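Long-range contacts in glucose 1-dehydrogenase (Haloferax mediterranei, PDB 2B5W), which catalyses the zinc-dependent oxidation of D-glucose and some other aldose sugars with NAD(+) or, preferably, NADP(+) as electron acceptor: residues M1-G9 and V14-E22; P23-R34 and V66-L77. The protein carries 1 engineered substitution. One frame throughout, in Å; residues are numbered along the deposited sequence.

Contact 1. Residues M1-G9 and V14-E22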
loop_
_atom_site.group_PDB
_atom_site.type_symbol
_atom_site.label_atom_id
_atom_site.label_comp_id
_atom_site.label_asym_id
_atom_site.label_seq_id
_atom_site.Cartn_x
_atom_site.Cartn_y
_atom_site.Cartn_z
ATOM N N MET A 1 14.625 26.463 -35.066
ATOM C CA MET A 1 15.503 25.590 -34.271
ATOM C C MET A 1 15.291 24.120 -34.626
ATOM O O MET A 1 14.241 23.731 -35.136
ATOM C CB MET A 1 15.219 25.770 -32.818
ATOM C CG MET A 1 13.946 25.179 -32.392
ATOM S SD MET A 1 13.706 25.432 -30.721
ATOM C CE MET A 1 12.233 24.829 -30.414
ATOM N N LYS A 2 16.303 23.322 -34.289
ATOM C CA LYS A 2 16.281 21.886 -34.504
ATOM C C LYS A 2 15.625 21.193 -33.325
ATOM O O LYS A 2 15.743 21.669 -32.214
ATOM C CB LYS A 2 17.670 21.317 -34.727
ATOM C CG LYS A 2 18.200 21.673 -36.158
ATOM C CD LYS A 2 19.601 21.169 -36.487
ATOM C CE LYS A 2 20.039 21.651 -37.881
ATOM N NZ LYS A 2 21.435 21.247 -38.232
ATOM N N ALA A 3 14.935 20.096 -33.598
ATOM C CA ALA A 3 14.326 19.259 -32.549
ATOM C C ALA A 3 14.319 17.799 -33.017
ATOM O O ALA A 3 14.400 17.518 -34.217
ATOM C CB ALA A 3 12.953 19.718 -32.256
ATOM N N ILE A 4 14.234 16.870 -32.072
ATOM C CA ILE A 4 14.189 15.449 -32.356
ATOM C C ILE A 4 12.777 14.973 -32.050
ATOM O O ILE A 4 12.279 15.178 -30.948
ATOM C CB ILE A 4 15.226 14.662 -31.498
ATOM C CG1 ILE A 4 16.643 15.202 -31.728
ATOM C CG2 ILE A 4 15.133 13.186 -31.806
ATOM C CD1 ILE A 4 17.139 15.156 -33.133
ATOM N N ALA A 5 12.126 14.364 -33.038
ATOM C CA ALA A 5 10.703 14.051 -32.949
ATOM C C ALA A 5 10.386 12.681 -33.526
ATOM O O ALA A 5 11.165 12.138 -34.303
ATOM C CB ALA A 5 9.906 15.088 -33.677
ATOM N N VAL A 6 9.256 12.125 -33.102
ATOM C CA VAL A 6 8.677 10.953 -33.796
ATOM C C VAL A 6 7.539 11.494 -34.694
ATOM O O VAL A 6 6.801 12.415 -34.330
ATOM C CB VAL A 6 8.169 9.871 -32.820
ATOM C CG1 VAL A 6 9.351 9.144 -32.153
ATOM C CG2 VAL A 6 7.226 10.436 -31.768
ATOM N N LYS A 7 7.439 10.952 -35.901
ATOM C CA LYS A 7 6.393 11.323 -36.851
ATOM C C LYS A 7 5.575 10.080 -37.185
ATOM O O LYS A 7 6.044 8.936 -37.027
ATOM C CB LYS A 7 7.011 11.848 -38.151
ATOM C CG LYS A 7 7.342 13.332 -38.211
ATOM C CD LYS A 7 8.483 13.558 -39.207
ATOM C CE LYS A 7 8.379 14.856 -39.990
ATOM N NZ LYS A 7 9.537 14.976 -40.953
ATOM N N ARG A 8 4.336 10.307 -37.623
ATOM C CA ARG A 8 3.537 9.210 -38.171
ATOM C C ARG A 8 4.251 8.636 -39.383
ATOM O O ARG A 8 4.641 9.382 -40.291
ATOM C CB ARG A 8 2.162 9.724 -38.595
ATOM C CG ARG A 8 1.292 10.150 -37.413
ATOM C CD ARG A 8 -0.055 10.733 -37.844
ATOM N NE ARG A 8 -0.892 11.144 -36.707
ATOM C CZ ARG A 8 -2.113 11.680 -36.830
ATOM N NH1 ARG A 8 -2.660 11.880 -38.037
ATOM N NH2 ARG A 8 -2.877 12.055 -35.795
ATOM N N GLY A 9 4.498 7.327 -39.373
ATOM C CA GLY A 9 5.113 6.658 -40.508
ATOM C C GLY A 9 6.619 6.455 -40.440
ATOM O O GLY A 9 7.141 5.600 -41.152
ATOM N N VAL A 14 13.601 11.482 -35.756
ATOM C CA VAL A 14 14.250 12.278 -36.769
ATOM C C VAL A 14 14.395 13.727 -36.374
ATOM O O VAL A 14 13.704 14.207 -35.484
ATOM C CB VAL A 14 13.459 12.226 -38.073
ATOM C CG1 VAL A 14 13.444 10.777 -38.595
ATOM C CG2 VAL A 14 12.059 12.741 -37.871
ATOM N N VAL A 15 15.298 14.424 -37.062
ATOM C CA VAL A 15 15.471 15.844 -36.870
ATOM C C VAL A 15 14.451 16.617 -37.684
ATOM O O VAL A 15 14.273 16.380 -38.891
ATOM C CB VAL A 15 16.886 16.357 -37.262
ATOM C CG1 VAL A 15 17.015 17.804 -36.909
ATOM C CG2 VAL A 15 17.954 15.555 -36.563
ATOM N N ILE A 16 13.776 17.527 -36.997
ATOM C CA ILE A 16 12.883 18.504 -37.590
ATOM C C ILE A 16 13.316 19.917 -37.254
ATOM O O ILE A 16 14.182 20.136 -36.411
ATOM C CB ILE A 16 11.442 18.285 -37.136
ATOM C CG1 ILE A 16 11.279 18.486 -35.614
ATOM C CG2 ILE A 16 10.959 16.874 -37.499
ATOM C CD1 ILE A 16 9.848 18.573 -35.202
ATOM N N GLU A 17 12.684 20.883 -37.911
ATOM C CA GLU A 17 12.822 22.288 -37.556
ATOM C C GLU A 17 11.485 22.945 -37.312
ATOM O O GLU A 17 10.485 22.663 -38.010
ATOM C CB GLU A 17 13.571 23.044 -38.632
ATOM C CG GLU A 17 15.012 22.576 -38.749
ATOM C CD GLU A 17 15.723 23.210 -39.903
ATOM O OE1 GLU A 17 16.671 23.956 -39.648
ATOM O OE2 GLU A 17 15.319 22.953 -41.056
ATOM N N LYS A 18 11.466 23.839 -36.329
ATOM C CA LYS A 18 10.294 24.609 -36.003
ATOM C C LYS A 18 10.756 25.876 -35.326
ATOM O O LYS A 18 11.913 25.987 -34.911
ATOM C CB LYS A 18 9.370 23.796 -35.089
ATOM C CG LYS A 18 9.993 23.435 -33.743
ATOM C CD LYS A 18 8.902 22.971 -32.765
ATOM C CE LYS A 18 8.364 21.654 -33.119
ATOM N NZ LYS A 18 7.238 21.267 -32.187
ATOM N N PRO A 19 9.891 26.867 -35.258
ATOM C CA PRO A 19 10.303 28.153 -34.690
ATOM C C PRO A 19 10.699 28.014 -33.217
ATOM O O PRO A 19 10.113 27.186 -32.522
ATOM C CB PRO A 19 9.044 29.015 -34.806
ATOM C CG PRO A 19 8.195 28.347 -35.818
ATOM C CD PRO A 19 8.489 26.875 -35.717
ATOM N N ARG A 20 11.633 28.834 -32.777
ATOM C CA ARG A 20 11.893 28.929 -31.343
ATOM C C ARG A 20 10.629 29.380 -30.646
ATOM O O ARG A 20 9.966 30.314 -31.095
ATOM C CB ARG A 20 12.928 29.994 -31.071
ATOM C CG ARG A 20 14.219 29.536 -30.544
ATOM C CD ARG A 20 15.072 30.722 -30.167
ATOM N NE ARG A 20 16.336 30.686 -30.870
ATOM C CZ ARG A 20 17.332 31.509 -30.611
ATOM N NH1 ARG A 20 18.462 31.380 -31.290
ATOM N NH2 ARG A 20 17.191 32.468 -29.707
ATOM N N PRO A 21 10.276 28.752 -29.537
ATOM C CA PRO A 21 9.134 29.221 -28.768
ATOM C C PRO A 21 9.437 30.552 -28.073
ATOM O O PRO A 21 10.600 30.895 -27.840
ATOM C CB PRO A 21 8.938 28.099 -27.760
ATOM C CG PRO A 21 10.270 27.641 -27.532
ATOM C CD PRO A 21 10.899 27.580 -28.896
ATOM N N GLU A 22 8.374 31.325 -27.849
ATOM C CA GLU A 22 8.442 32.568 -27.091
ATOM C C GLU A 22 7.691 32.348 -25.772
ATOM O O GLU A 22 6.595 31.790 -25.738
ATOM C CB GLU A 22 7.813 33.749 -27.879
ATOM C CG GLU A 22 8.390 33.928 -29.281
ATOM C CD GLU A 22 7.848 35.159 -30.001
ATOM O OE1 GLU A 22 6.718 35.587 -29.687
ATOM O OE2 GLU A 22 8.556 35.693 -30.875
#
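I16 shares one face of the hairpin with A3 and A5 and lies alongside both. Its CG1 sits between the backbone N and the carbonyl carbon (chi1 63°). From there CG1 lies 3.9 Å from A3 CB, and CD1 runs on to A5 CB at 3.8 Å. The K7 side chain slides past I16 in the opposite direction, its CE near I16 CG2, and it crosses V14 at about a right angle, with CD against V14 CG2. On the other face I4 CD1 meets V15 CG2 at 3.5 Å, and K2 CG lies near V15 CG1. Strands 2-7 and 14-17 form an antiparallel beta hairpin in a three-stranded sheet; 14-17 is an outer strand and 58-60 pairs with the other edge of 2-7. Pairs of backbone hydrogen bonds join A3 to I16 and A5 to V14. M1 N and O extend the pairing to K18, with M1 N 2.8 Å from K18 O. The M1 chain is extended beyond CG and crosses P21 at about a right angle. Its CE presses on P21 CD at 3.4 Å, a tight fit for two carbons. R20 makes a cation-pi contact with F127, and K18 NZ is hydrogen-bonded to H58 NE2.

Contact 2. Residues P23-R34 and V66-L77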
loop_
_atom_site.group_PDB
_atom_site.type_symbol
_atom_site.label_atom_id
_atom_site.label_comp_id
_atom_site.label_asym_id
_atom_site.label_seq_id
_atom_site.Cartn_x
_atom_site.Cartn_y
_atom_site.Cartn_z
ATOM N N PRO A 23 8.275 32.785 -24.662
ATOM C CA PRO A 23 7.673 32.595 -23.344
ATOM C C PRO A 23 6.437 33.457 -23.138
ATOM O O PRO A 23 6.452 34.638 -23.488
ATOM C CB PRO A 23 8.770 33.030 -22.378
ATOM C CG PRO A 23 9.649 33.894 -23.151
ATOM C CD PRO A 23 9.560 33.481 -24.599
ATOM N N GLU A 24 5.381 32.832 -22.646
ATOM C CA GLU A 24 4.181 33.517 -22.171
ATOM C C GLU A 24 4.380 34.023 -20.756
ATOM O O GLU A 24 5.381 33.735 -20.115
ATOM C CB GLU A 24 2.973 32.580 -22.240
ATOM C CG GLU A 24 2.723 32.052 -23.643
ATOM C CD GLU A 24 1.292 31.614 -23.882
ATOM O OE1 GLU A 24 0.764 30.855 -23.049
ATOM O OE2 GLU A 24 0.706 32.021 -24.906
ATOM N N SER A 25 3.443 34.806 -20.249
ATOM C CA SER A 25 3.574 35.300 -18.884
ATOM C C SER A 25 3.769 34.160 -17.906
ATOM O O SER A 25 3.065 33.146 -17.983
ATOM C CB SER A 25 2.316 36.064 -18.456
ATOM O OG SER A 25 2.460 36.616 -17.149
ATOM N N GLY A 26 4.682 34.357 -16.963
ATOM C CA GLY A 26 4.971 33.360 -15.948
ATOM C C GLY A 26 5.938 32.287 -16.423
ATOM O O GLY A 26 6.269 31.416 -15.629
ATOM N N GLU A 27 6.356 32.355 -17.680
ATOM C CA GLU A 27 7.290 31.385 -18.279
ATOM C C GLU A 27 8.674 32.002 -18.537
ATOM O O GLU A 27 8.816 33.174 -18.903
ATOM C CB GLU A 27 6.760 30.864 -19.625
ATOM C CG GLU A 27 5.387 30.210 -19.589
ATOM C CD GLU A 27 4.984 29.580 -20.914
ATOM O OE1 GLU A 27 5.427 30.055 -21.992
ATOM O OE2 GLU A 27 4.239 28.571 -20.852
ATOM N N ALA A 28 9.716 31.165 -18.470
ATOM C CA ALA A 28 11.032 31.515 -18.957
ATOM C C ALA A 28 11.393 30.743 -20.228
ATOM O O ALA A 28 10.864 29.671 -20.505
ATOM C CB ALA A 28 12.075 31.213 -17.911
ATOM N N LEU A 29 12.279 31.330 -21.003
ATOM C CA LEU A 29 12.930 30.667 -22.141
ATOM C C LEU A 29 14.248 30.049 -21.694
ATOM O O LEU A 29 15.087 30.697 -21.081
ATOM C CB LEU A 29 13.189 31.638 -23.293
ATOM C CG LEU A 29 13.819 31.056 -24.539
ATOM C CD1 LEU A 29 12.846 30.136 -25.238
ATOM C CD2 LEU A 29 14.292 32.161 -25.486
ATOM N N VAL A 30 14.406 28.778 -22.030
ATOM C CA VAL A 30 15.530 27.952 -21.617
ATOM C C VAL A 30 16.256 27.445 -22.860
ATOM O O VAL A 30 15.639 26.927 -23.802
ATOM C CB VAL A 30 15.018 26.749 -20.801
ATOM C CG1 VAL A 30 16.237 25.896 -20.304
ATOM C CG2 VAL A 30 14.075 27.169 -19.655
ATOM N N ARG A 31 17.584 27.514 -22.844
ATOM C CA ARG A 31 18.412 26.850 -23.829
ATOM C C ARG A 31 18.734 25.459 -23.327
ATOM O O ARG A 31 19.341 25.301 -22.270
ATOM C CB ARG A 31 19.707 27.620 -24.082
ATOM C CG ARG A 31 20.625 26.950 -25.049
ATOM C CD ARG A 31 21.814 27.826 -25.509
ATOM N NE ARG A 31 22.502 28.605 -24.463
ATOM C CZ ARG A 31 23.511 28.185 -23.736
ATOM N NH1 ARG A 31 24.094 29.023 -22.897
ATOM N NH2 ARG A 31 23.956 26.950 -23.816
ATOM N N THR A 32 18.371 24.459 -24.116
ATOM C CA THR A 32 18.613 23.062 -23.741
ATOM C C THR A 32 20.090 22.724 -23.715
ATOM O O THR A 32 20.827 23.039 -24.656
ATOM C CB THR A 32 17.886 22.152 -24.708
ATOM O OG1 THR A 32 16.506 22.542 -24.717
ATOM C CG2 THR A 32 17.946 20.719 -24.268
ATOM N N LEU A 33 20.532 22.093 -22.625
ATOM C CA LEU A 33 21.917 21.613 -22.503
ATOM C C LEU A 33 21.928 20.139 -22.918
ATOM O O LEU A 33 22.480 19.797 -23.949
ATOM C CB LEU A 33 22.467 21.804 -21.082
ATOM C CG LEU A 33 22.610 23.263 -20.689
ATOM C CD1 LEU A 33 22.751 23.344 -19.182
ATOM C CD2 LEU A 33 23.798 23.898 -21.345
ATOM N N ARG A 34 21.310 19.259 -22.116
ATOM C CA ARG A 34 21.255 17.813 -22.380
ATOM C C ARG A 34 19.892 17.257 -22.061
ATOM O O ARG A 34 19.215 17.749 -21.162
ATOM C CB ARG A 34 22.302 17.067 -21.544
ATOM C CG ARG A 34 23.731 17.355 -21.977
ATOM C CD ARG A 34 24.757 16.862 -20.962
ATOM N NE ARG A 34 26.090 16.995 -21.527
ATOM C CZ ARG A 34 27.114 16.297 -21.124
ATOM N NH1 ARG A 34 27.009 15.492 -20.082
ATOM N NH2 ARG A 34 28.292 16.429 -21.760
ATOM N N VAL A 66 17.917 19.198 -18.830
ATOM C CA VAL A 66 18.578 20.258 -18.082
ATOM C C VAL A 66 18.941 21.355 -19.064
ATOM O O VAL A 66 19.357 21.082 -20.188
ATOM C CB VAL A 66 19.819 19.734 -17.271
ATOM C CG1 VAL A 66 20.858 19.045 -18.145
ATOM C CG2 VAL A 66 20.442 20.837 -16.478
ATOM N N GLY A 67 18.739 22.604 -18.663
ATOM C CA GLY A 67 19.023 23.722 -19.514
ATOM C C GLY A 67 19.457 24.932 -18.730
ATOM O O GLY A 67 19.552 24.854 -17.498
ATOM N N VAL A 68 19.743 26.004 -19.464
ATOM C CA VAL A 68 20.169 27.270 -18.877
ATOM C C VAL A 68 19.098 28.323 -19.263
ATOM O O VAL A 68 18.687 28.427 -20.412
ATOM C CB VAL A 68 21.609 27.631 -19.295
ATOM C CG1 VAL A 68 21.797 27.616 -20.765
ATOM C CG2 VAL A 68 22.013 28.994 -18.749
ATOM N N VAL A 69 18.660 29.116 -18.284
ATOM C CA VAL A 69 17.676 30.160 -18.526
ATOM C C VAL A 69 18.376 31.236 -19.334
ATOM O O VAL A 69 19.451 31.721 -18.952
ATOM C CB VAL A 69 17.138 30.770 -17.207
ATOM C CG1 VAL A 69 16.257 32.025 -17.511
ATOM C CG2 VAL A 69 16.352 29.746 -16.425
ATOM N N VAL A 70 17.791 31.573 -20.485
ATOM C CA VAL A 70 18.355 32.586 -21.371
ATOM C C VAL A 70 17.478 33.852 -21.378
ATOM O O VAL A 70 17.985 34.940 -21.631
ATOM C CB VAL A 70 18.652 32.082 -22.803
ATOM C CG1 VAL A 70 19.753 31.020 -22.780
ATOM C CG2 VAL A 70 17.400 31.548 -23.484
ATOM N N ASP A 71 16.186 33.713 -21.073
ATOM C CA ASP A 71 15.289 34.862 -20.891
ATOM C C ASP A 71 14.342 34.577 -19.729
ATOM O O ASP A 71 13.390 33.810 -19.864
ATOM C CB ASP A 71 14.493 35.157 -22.162
ATOM C CG ASP A 71 13.560 36.370 -22.020
ATOM O OD1 ASP A 71 13.589 37.054 -20.975
ATOM O OD2 ASP A 71 12.758 36.697 -22.924
ATOM N N PRO A 72 14.582 35.184 -18.561
ATOM C CA PRO A 72 13.686 34.992 -17.411
ATOM C C PRO A 72 12.307 35.655 -17.522
ATOM O O PRO A 72 11.445 35.353 -16.707
ATOM C CB PRO A 72 14.483 35.579 -16.235
ATOM C CG PRO A 72 15.412 36.476 -16.816
ATOM C CD PRO A 72 15.745 36.017 -18.225
ATOM N N ASN A 73 12.132 36.505 -18.527
ATOM C CA ASN A 73 10.842 37.090 -18.864
ATOM C C ASN A 73 10.299 37.754 -17.592
ATOM O O ASN A 73 11.044 38.508 -16.939
ATOM C CB ASN A 73 9.916 36.003 -19.447
ATOM C CG ASN A 73 8.685 36.578 -20.150
ATOM O OD1 ASN A 73 8.748 37.657 -20.759
ATOM N ND2 ASN A 73 7.551 35.857 -20.062
ATOM N N ASP A 74 9.061 37.499 -17.188
ATOM C CA ASP A 74 8.532 38.132 -15.976
ATOM C C ASP A 74 8.582 37.233 -14.730
ATOM O O ASP A 74 7.870 37.444 -13.746
ATOM C CB ASP A 74 7.133 38.728 -16.218
ATOM C CG ASP A 74 6.090 37.703 -16.634
ATOM O OD1 ASP A 74 6.420 36.493 -16.809
ATOM O OD2 ASP A 74 4.889 38.042 -16.815
ATOM N N THR A 75 9.489 36.254 -14.751
ATOM C CA THR A 75 9.660 35.342 -13.637
ATOM C C THR A 75 10.724 35.850 -12.667
ATOM O O THR A 75 11.452 36.793 -12.969
ATOM C CB THR A 75 10.081 33.936 -14.127
ATOM O OG1 THR A 75 11.434 33.952 -14.596
ATOM C CG2 THR A 75 9.210 33.486 -15.327
ATOM N N GLU A 76 10.839 35.163 -11.537
ATOM C CA GLU A 76 11.892 35.436 -10.553
ATOM C C GLU A 76 13.163 34.634 -10.776
ATOM O O GLU A 76 14.103 34.720 -9.996
ATOM C CB GLU A 76 11.378 35.155 -9.161
ATOM C CG GLU A 76 10.320 36.155 -8.731
ATOM C CD GLU A 76 9.793 35.848 -7.360
ATOM O OE1 GLU A 76 8.978 34.914 -7.247
ATOM O OE2 GLU A 76 10.211 36.531 -6.403
ATOM N N LEU A 77 13.200 33.848 -11.840
ATOM C CA LEU A 77 14.449 33.209 -12.247
ATOM C C LEU A 77 15.408 34.237 -12.799
ATOM O O LEU A 77 15.029 35.384 -13.101
ATOM C CB LEU A 77 14.149 32.135 -13.306
ATOM C CG LEU A 77 13.302 30.982 -12.838
ATOM C CD1 LEU A 77 12.906 30.101 -14.025
ATOM C CD2 LEU A 77 14.054 30.154 -11.808
#
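L29 CD2 meets V70 CG2 at 3.7 Å, the two side chains crossing at a slant. A28 CB lies 4.1 Å from L77 CD1 and near V69 CG1. V30 CG1 lies 3.6 Å from G67 CA, where the glycine has no side chain. L33 CD1 rests on the G67 backbone, and its CB and CD2 face V66 CG1 and V68 CG1. V68 CG1 lies over one face of the R31 guanidinium, 3.4 Å from NH1. The two side chains run side by side, pointing the same way. The bend of R31 at chi3 (43°) folds the flat group over the methyl. V70 crosses R31 at about a right angle, with CG1 3.6 Å from R31 CB.

In two classic beta bulges of the antiparallel pair, L29 O accepts from V70 N and D71 N, and V66 O from L33 N and R34 N. Outward, the type II turn from E24 to E27 meets the type II' turn from P72 to T75. D74 grips the first turn with both carboxylate oxygens, each through its syn lone pair. OD1 takes G26 N at 2.8 Å, and OD2 takes S25 OG at 2.8 Å. N73 ND2 is hydrogen-bonded to E27 O at 3.2 Å, nearly in the N73 amide plane.

In this GroES-like domain R34 forms a salt bridge with E353, and R31 NH2 is hydrogen-bonded to T356 O. Strand 127-131 pairs with 27-37 on the edge away from 64-71. V83 of strand 82-85 touches V30 and V69, and L135 of strand 135-137 touches A28, V30 and L77.

The two contacts follow one another along the chain, E22 running straight into P23. Their centres are about 19 Å apart. They touch where P21 O meets L29 CD1 at 3.5 Å. Strand 127-131 is common to both: M1 and P21 touch it from contact 1, and strand 27-37 pairs with it in contact 2. Neither contact supplies a zinc or substrate ligand. In contact 1 the K7 side chain is about 8 Å from that of substrate-binding H49, and the I4 side chain about 12 Å from that of zinc ligand H63. In contact 2 the V66 side chain is about 9 Å from that of E150, and the R34 side chain about 13 Å from the zinc ion.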